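Local coordinates for protein Serpin48 (Tenebrio molitor, PDB 3OZQ) that inhibits the serine protease SPE in insect innate immunity with high specificity, as a member of the serpin family, at residues D200-D205 / V266-F271; A173-P178 / I319-E324. All blocks are in the same frame, centred on the assembly; numbering follows the deposited sequence.

Contact 1 (D200-D205 / V266-F271); sequences DTMYLD and VALPKF
Met-202 and Leu-268 face each other as an antiparallel hydrogen-bonded pair, their backbones tied both ways: Met-202 N reaches Leu-268 O at 2.9 Å, and Leu-268 N returns to Met-202 O at 3.0 Å. Two residues on, Leu-204 and Val-266 repeat the exchange, and Val-266 N meets Leu-204 O at 2.8 Å. At the other end Lys-270 N closes on Asp-200 O at 3.1 Å, just beyond Pro-269, whose nitrogen carries no hydrogen to give.

Side chains alternate between the two faces. On one, the thioether of Met-202 turns at chi3 (-65°), which swings CE back over Leu-268, 3.8 Å from CD2; the two chains run side by side. Next to them Val-266 CG2 presses on Leu-204 CB at 3.4 Å, tighter than usual for two carbons. Phe-179, Phe-209, Leu-222 and Leu-224 continue this greasy face. On the other face the Tyr-203 ring sets CE1 against Ala-267 CB at 3.6 Å, and Thr-201 lies opposite Pro-269. The Tyr-203 hydroxyl is bonded to Ser-187 of the adjoining strand 185-190.

At the Asp-200 end, Lys-270 lays its CG and CD alongside Asp-200, Lys-270 CG being 3.6 Å from Asp-200 CB, but its ammonium goes to a salt bridge with Glu-323. Strand 196-205 and the first part of strand 260-278 correspond to neighbouring strands of serpin sheet C. Their chemistry implies a pairing set by backbone bonds and sealed by apolar side chains, with the lysine's charge probably balanced mainly by Glu-323, while Asp-200 is not in contact with its ammonium.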
loop_
_atom_site.group_PDB
_atom_site.type_symbol
_atom_site.label_atom_id
_atom_site.label_comp_id
_atom_site.label_asym_id
_atom_site.label_seq_id
_atom_site.Cartn_x
_atom_site.Cartn_y
_atom_site.Cartn_z
ATOM N N ASP A 200 -21.414 11.906 -3.472
ATOM C CA ASP A 200 -21.930 10.783 -4.236
ATOM C C ASP A 200 -21.804 9.497 -3.429
ATOM O O ASP A 200 -20.717 9.157 -2.951
ATOM C CB ASP A 200 -21.155 10.679 -5.547
ATOM C CG ASP A 200 -21.267 11.943 -6.383
ATOM O OD1 ASP A 200 -22.409 12.416 -6.569
ATOM O OD2 ASP A 200 -20.224 12.479 -6.830
ATOM N N THR A 201 -22.920 8.792 -3.277
ATOM C CA THR A 201 -22.967 7.596 -2.463
ATOM C C THR A 201 -23.660 6.475 -3.236
ATOM O O THR A 201 -24.666 6.701 -3.908
ATOM C CB THR A 201 -23.674 7.889 -1.120
ATOM O OG1 THR A 201 -22.917 8.871 -0.394
ATOM C CG2 THR A 201 -23.804 6.629 -0.279
ATOM N N MET A 202 -23.096 5.274 -3.153
ATOM C CA MET A 202 -23.585 4.112 -3.882
ATOM C C MET A 202 -24.336 3.188 -2.934
ATOM O O MET A 202 -24.013 3.123 -1.753
ATOM C CB MET A 202 -22.414 3.337 -4.504
ATOM C CG MET A 202 -21.337 4.189 -5.145
ATOM S SD MET A 202 -20.023 3.155 -5.857
ATOM C CE MET A 202 -19.364 2.410 -4.368
ATOM N N TYR A 203 -25.312 2.451 -3.458
ATOM C CA TYR A 203 -26.189 1.646 -2.615
ATOM C C TYR A 203 -26.359 0.217 -3.115
ATOM O O TYR A 203 -26.651 -0.016 -4.283
ATOM C CB TYR A 203 -27.566 2.336 -2.454
ATOM C CG TYR A 203 -27.486 3.631 -1.681
ATOM C CD1 TYR A 203 -27.732 3.659 -0.312
ATOM C CD2 TYR A 203 -27.142 4.820 -2.314
ATOM C CE1 TYR A 203 -27.647 4.832 0.403
ATOM C CE2 TYR A 203 -27.049 5.998 -1.606
ATOM C CZ TYR A 203 -27.301 5.995 -0.247
ATOM O OH TYR A 203 -27.186 7.163 0.462
ATOM N N LEU A 204 -26.179 -0.740 -2.210
ATOM C CA LEU A 204 -26.393 -2.150 -2.519
ATOM C C LEU A 204 -27.165 -2.807 -1.389
ATOM O O LEU A 204 -26.710 -2.812 -0.247
ATOM C CB LEU A 204 -25.056 -2.870 -2.705
ATOM C CG LEU A 204 -24.824 -3.701 -3.965
ATOM C CD1 LEU A 204 -23.474 -4.444 -3.878
ATOM C CD2 LEU A 204 -25.962 -4.670 -4.195
ATOM N N ASP A 205 -28.326 -3.374 -1.714
ATOM C CA ASP A 205 -29.226 -3.930 -0.704
ATOM C C ASP A 205 -29.326 -5.452 -0.696
ATOM O O ASP A 205 -29.063 -6.119 -1.699
ATOM C CB ASP A 205 -30.639 -3.367 -0.880
ATOM C CG ASP A 205 -30.685 -1.861 -0.779
ATOM O OD1 ASP A 205 -29.893 -1.290 0.002
ATOM O OD2 ASP A 205 -31.521 -1.256 -1.486
ATOM N N VAL A 266 -25.698 -1.867 2.163
ATOM C CA VAL A 266 -24.480 -1.080 2.226
ATOM C C VAL A 266 -24.620 0.268 1.545
ATOM O O VAL A 266 -25.113 0.366 0.423
ATOM C CB VAL A 266 -23.286 -1.825 1.596
ATOM C CG1 VAL A 266 -23.224 -3.264 2.110
ATOM C CG2 VAL A 266 -23.406 -1.803 0.093
ATOM N N ALA A 267 -24.167 1.306 2.232
ATOM C CA ALA A 267 -24.091 2.635 1.643
ATOM C C ALA A 267 -22.641 3.075 1.671
ATOM O O ALA A 267 -22.108 3.390 2.737
ATOM C CB ALA A 267 -24.948 3.625 2.417
ATOM N N LEU A 268 -22.016 3.098 0.499
ATOM C CA LEU A 268 -20.593 3.401 0.395
ATOM C C LEU A 268 -20.401 4.550 -0.553
ATOM O O LEU A 268 -20.753 4.445 -1.718
ATOM C CB LEU A 268 -19.834 2.190 -0.148
ATOM C CG LEU A 268 -18.312 2.354 -0.254
ATOM C CD1 LEU A 268 -17.714 2.301 1.138
ATOM C CD2 LEU A 268 -17.737 1.266 -1.143
ATOM N N PRO A 269 -19.829 5.652 -0.058
ATOM C CA PRO A 269 -19.480 6.786 -0.912
ATOM C C PRO A 269 -18.474 6.362 -1.966
ATOM O O PRO A 269 -17.634 5.475 -1.721
ATOM C CB PRO A 269 -18.788 7.760 0.051
ATOM C CG PRO A 269 -19.161 7.306 1.425
ATOM C CD PRO A 269 -19.376 5.830 1.330
ATOM N N LYS A 270 -18.513 6.994 -3.129
ATOM C CA LYS A 270 -17.370 6.825 -4.010
ATOM C C LYS A 270 -16.219 7.683 -3.493
ATOM O O LYS A 270 -16.428 8.716 -2.863
ATOM C CB LYS A 270 -17.720 7.115 -5.469
ATOM C CG LYS A 270 -18.315 8.479 -5.740
ATOM C CD LYS A 270 -18.729 8.570 -7.197
ATOM C CE LYS A 270 -19.530 7.349 -7.598
ATOM N NZ LYS A 270 -19.527 7.187 -9.079
ATOM N N PHE A 271 -14.991 7.232 -3.708
ATOM C CA PHE A 271 -13.860 7.997 -3.225
ATOM C C PHE A 271 -12.607 7.764 -4.048
ATOM O O PHE A 271 -12.400 6.695 -4.615
ATOM C CB PHE A 271 -13.602 7.775 -1.723
ATOM C CG PHE A 271 -13.269 6.342 -1.343
ATOM C CD1 PHE A 271 -14.272 5.442 -1.013
ATOM C CD2 PHE A 271 -11.951 5.913 -1.281
ATOM C CE1 PHE A 271 -13.971 4.135 -0.642
ATOM C CE2 PHE A 271 -11.645 4.607 -0.905
ATOM C CZ PHE A 271 -12.654 3.716 -0.594
#

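Contact 2 (A173-P178 / I319-E324); sequences AKWLVP and IDVSEE
Lys-174 lies against Glu-324 as strand 163-174 ends: its chain bends at chi2 (-66°), and CD comes within 3.7 Å of Glu-324 OE2. The charges themselves stand apart, with NZ 4.7 Å from that oxygen, so any attraction is probably modest.

Trp-175 follows and carries the contact. Its backbone N bonds to Glu-324 O at 2.9 Å, and its indole NE1 gives a second bond of 2.9 Å to Ser-322 O, close to the ring plane and nearly along the C=O axis. Around the same edge, CD1 approaches Glu-323 O at 3.0 Å, while CZ2 touches the Val-321 methyl CG1. Phe-226 stacks on the indole and Phe-179 meets it edge-to-face, which helps fix its rotation.

Past the turn, Pro-178 runs alongside the Glu-324 side chain, its CB 3.7 Å from OE1. The glutamate thus has one carboxylate oxygen near the proline and the other near the lysine.

This tryptophan sits at the breach of sheet A in the serpin fold. Bonded through both nitrogens to the main chain of 322-324, which leads into the reactive-loop hinge, it holds the carbonyl groups of Ser-322 and Glu-324, so that this grip depends little on their side chains.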
loop_
_atom_site.group_PDB
_atom_site.type_symbol
_atom_site.label_atom_id
_atom_site.label_comp_id
_atom_site.label_asym_id
_atom_site.label_seq_id
_atom_site.Cartn_x
_atom_site.Cartn_y
_atom_site.Cartn_z
ATOM N N ALA A 173 -9.441 -3.899 -9.754
ATOM C CA ALA A 173 -10.305 -5.033 -9.441
ATOM C C ALA A 173 -11.767 -4.739 -9.731
ATOM O O ALA A 173 -12.175 -3.580 -9.857
ATOM C CB ALA A 173 -10.138 -5.474 -7.984
ATOM N N LYS A 174 -12.548 -5.807 -9.847
ATOM C CA LYS A 174 -13.983 -5.704 -10.085
ATOM C C LYS A 174 -14.748 -6.229 -8.881
ATOM O O LYS A 174 -14.411 -7.282 -8.337
ATOM C CB LYS A 174 -14.383 -6.526 -11.308
ATOM C CG LYS A 174 -13.716 -6.129 -12.607
ATOM C CD LYS A 174 -14.123 -4.741 -13.072
ATOM C CE LYS A 174 -13.503 -4.450 -14.433
ATOM N NZ LYS A 174 -13.892 -3.114 -14.980
ATOM N N TRP A 175 -15.787 -5.503 -8.466
ATOM C CA TRP A 175 -16.681 -6.002 -7.435
ATOM C C TRP A 175 -17.284 -7.330 -7.895
ATOM O O TRP A 175 -17.668 -7.470 -9.048
ATOM C CB TRP A 175 -17.825 -5.010 -7.179
ATOM C CG TRP A 175 -17.415 -3.680 -6.583
ATOM C CD1 TRP A 175 -17.700 -2.435 -7.078
ATOM C CD2 TRP A 175 -16.686 -3.471 -5.366
ATOM N NE1 TRP A 175 -17.184 -1.465 -6.246
ATOM C CE2 TRP A 175 -16.555 -2.077 -5.190
ATOM C CE3 TRP A 175 -16.129 -4.327 -4.406
ATOM C CZ2 TRP A 175 -15.880 -1.520 -4.094
ATOM C CZ3 TRP A 175 -15.453 -3.768 -3.316
ATOM C CH2 TRP A 175 -15.344 -2.383 -3.170
ATOM N N LEU A 176 -17.358 -8.301 -6.998
ATOM C CA LEU A 176 -18.094 -9.531 -7.277
ATOM C C LEU A 176 -19.576 -9.202 -7.479
ATOM O O LEU A 176 -20.253 -9.786 -8.325
ATOM C CB LEU A 176 -17.930 -10.518 -6.125
ATOM C CG LEU A 176 -18.691 -11.842 -6.226
ATOM C CD1 LEU A 176 -18.309 -12.581 -7.496
ATOM C CD2 LEU A 176 -18.421 -12.694 -4.994
ATOM N N VAL A 177 -20.061 -8.249 -6.690
ATOM C CA VAL A 177 -21.412 -7.730 -6.833
ATOM C C VAL A 177 -21.308 -6.223 -6.921
ATOM O O VAL A 177 -21.172 -5.541 -5.905
ATOM C CB VAL A 177 -22.289 -8.090 -5.623
ATOM C CG1 VAL A 177 -23.732 -7.672 -5.869
ATOM C CG2 VAL A 177 -22.191 -9.584 -5.313
ATOM N N PRO A 178 -21.347 -5.695 -8.145
ATOM C CA PRO A 178 -21.215 -4.256 -8.372
ATOM C C PRO A 178 -22.405 -3.462 -7.828
ATOM O O PRO A 178 -23.477 -4.026 -7.600
ATOM C CB PRO A 178 -21.149 -4.151 -9.898
ATOM C CG PRO A 178 -21.816 -5.400 -10.400
ATOM C CD PRO A 178 -21.464 -6.454 -9.401
ATOM N N ILE A 319 -6.108 5.225 -5.340
ATOM C CA ILE A 319 -7.232 4.313 -5.425
ATOM C C ILE A 319 -8.445 5.119 -5.865
ATOM O O ILE A 319 -8.626 6.284 -5.474
ATOM C CB ILE A 319 -7.536 3.650 -4.083
ATOM C CG1 ILE A 319 -8.615 2.566 -4.260
ATOM C CG2 ILE A 319 -7.990 4.710 -3.078
ATOM C CD1 ILE A 319 -8.888 1.753 -3.009
ATOM N N ASP A 320 -9.253 4.509 -6.713
ATOM C CA ASP A 320 -10.410 5.191 -7.246
ATOM C C ASP A 320 -11.575 4.221 -7.146
ATOM O O ASP A 320 -11.638 3.226 -7.871
ATOM C CB ASP A 320 -10.147 5.634 -8.687
ATOM C CG ASP A 320 -11.187 6.617 -9.192
ATOM O OD1 ASP A 320 -10.946 7.248 -10.246
ATOM O OD2 ASP A 320 -12.245 6.762 -8.531
ATOM N N VAL A 321 -12.476 4.485 -6.205
ATOM C CA VAL A 321 -13.518 3.523 -5.884
ATOM C C VAL A 321 -14.836 3.965 -6.475
ATOM O O VAL A 321 -15.307 5.062 -6.202
ATOM C CB VAL A 321 -13.651 3.315 -4.370
ATOM C CG1 VAL A 321 -14.869 2.490 -4.061
ATOM C CG2 VAL A 321 -12.400 2.625 -3.831
ATOM N N SER A 322 -15.419 3.098 -7.294
ATOM C CA SER A 322 -16.643 3.425 -8.011
ATOM C C SER A 322 -17.603 2.232 -8.049
ATOM O O SER A 322 -17.409 1.237 -7.342
ATOM C CB SER A 322 -16.300 3.881 -9.425
ATOM O OG SER A 322 -15.741 2.796 -10.145
ATOM N N GLU A 323 -18.637 2.328 -8.879
ATOM C CA GLU A 323 -19.682 1.300 -8.895
ATOM C C GLU A 323 -19.221 -0.082 -9.379
ATOM O O GLU A 323 -19.686 -1.098 -8.870
ATOM C CB GLU A 323 -20.901 1.774 -9.690
ATOM C CG GLU A 323 -21.660 2.903 -9.017
ATOM C CD GLU A 323 -21.281 4.277 -9.546
ATOM O OE1 GLU A 323 -22.134 5.188 -9.473
ATOM O OE2 GLU A 323 -20.140 4.458 -10.030
ATOM N N GLU A 324 -18.303 -0.128 -10.341
ATOM C CA GLU A 324 -17.818 -1.420 -10.839
ATOM C C GLU A 324 -16.660 -2.008 -10.036
ATOM O O GLU A 324 -16.423 -3.214 -10.079
ATOM C CB GLU A 324 -17.441 -1.344 -12.319
ATOM C CG GLU A 324 -18.479 -1.981 -13.250
ATOM C CD GLU A 324 -18.677 -3.482 -13.003
ATOM O OE1 GLU A 324 -19.770 -4.000 -13.329
ATOM O OE2 GLU A 324 -17.745 -4.145 -12.490
#

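The centres of contacts 1 and 2 are about 11 Å apart, and strand 260-278, which passes from sheet C into sheet A, pairs there with strand 310-321 of contact 2. Phe-271 O lies 2.7 Å from Val-321 N, a probable hydrogen bond that carries the pairing into contact 2. Nearby Lys-270 NZ meets Glu-323 OE2 at 3.0 Å, a salt bridge probably equivalent to the lysine-glutamate pair at the breach of alpha-1-antitrypsin. Leu-204 CD1 also packs 3.3 Å from Val-177 O. Residues 319-324 lead into the reactive loop, part of which (337-345) is not modelled, so contact 2 lies at the base of the hinge where loop insertion begins in serpins, with contact 1 beside it.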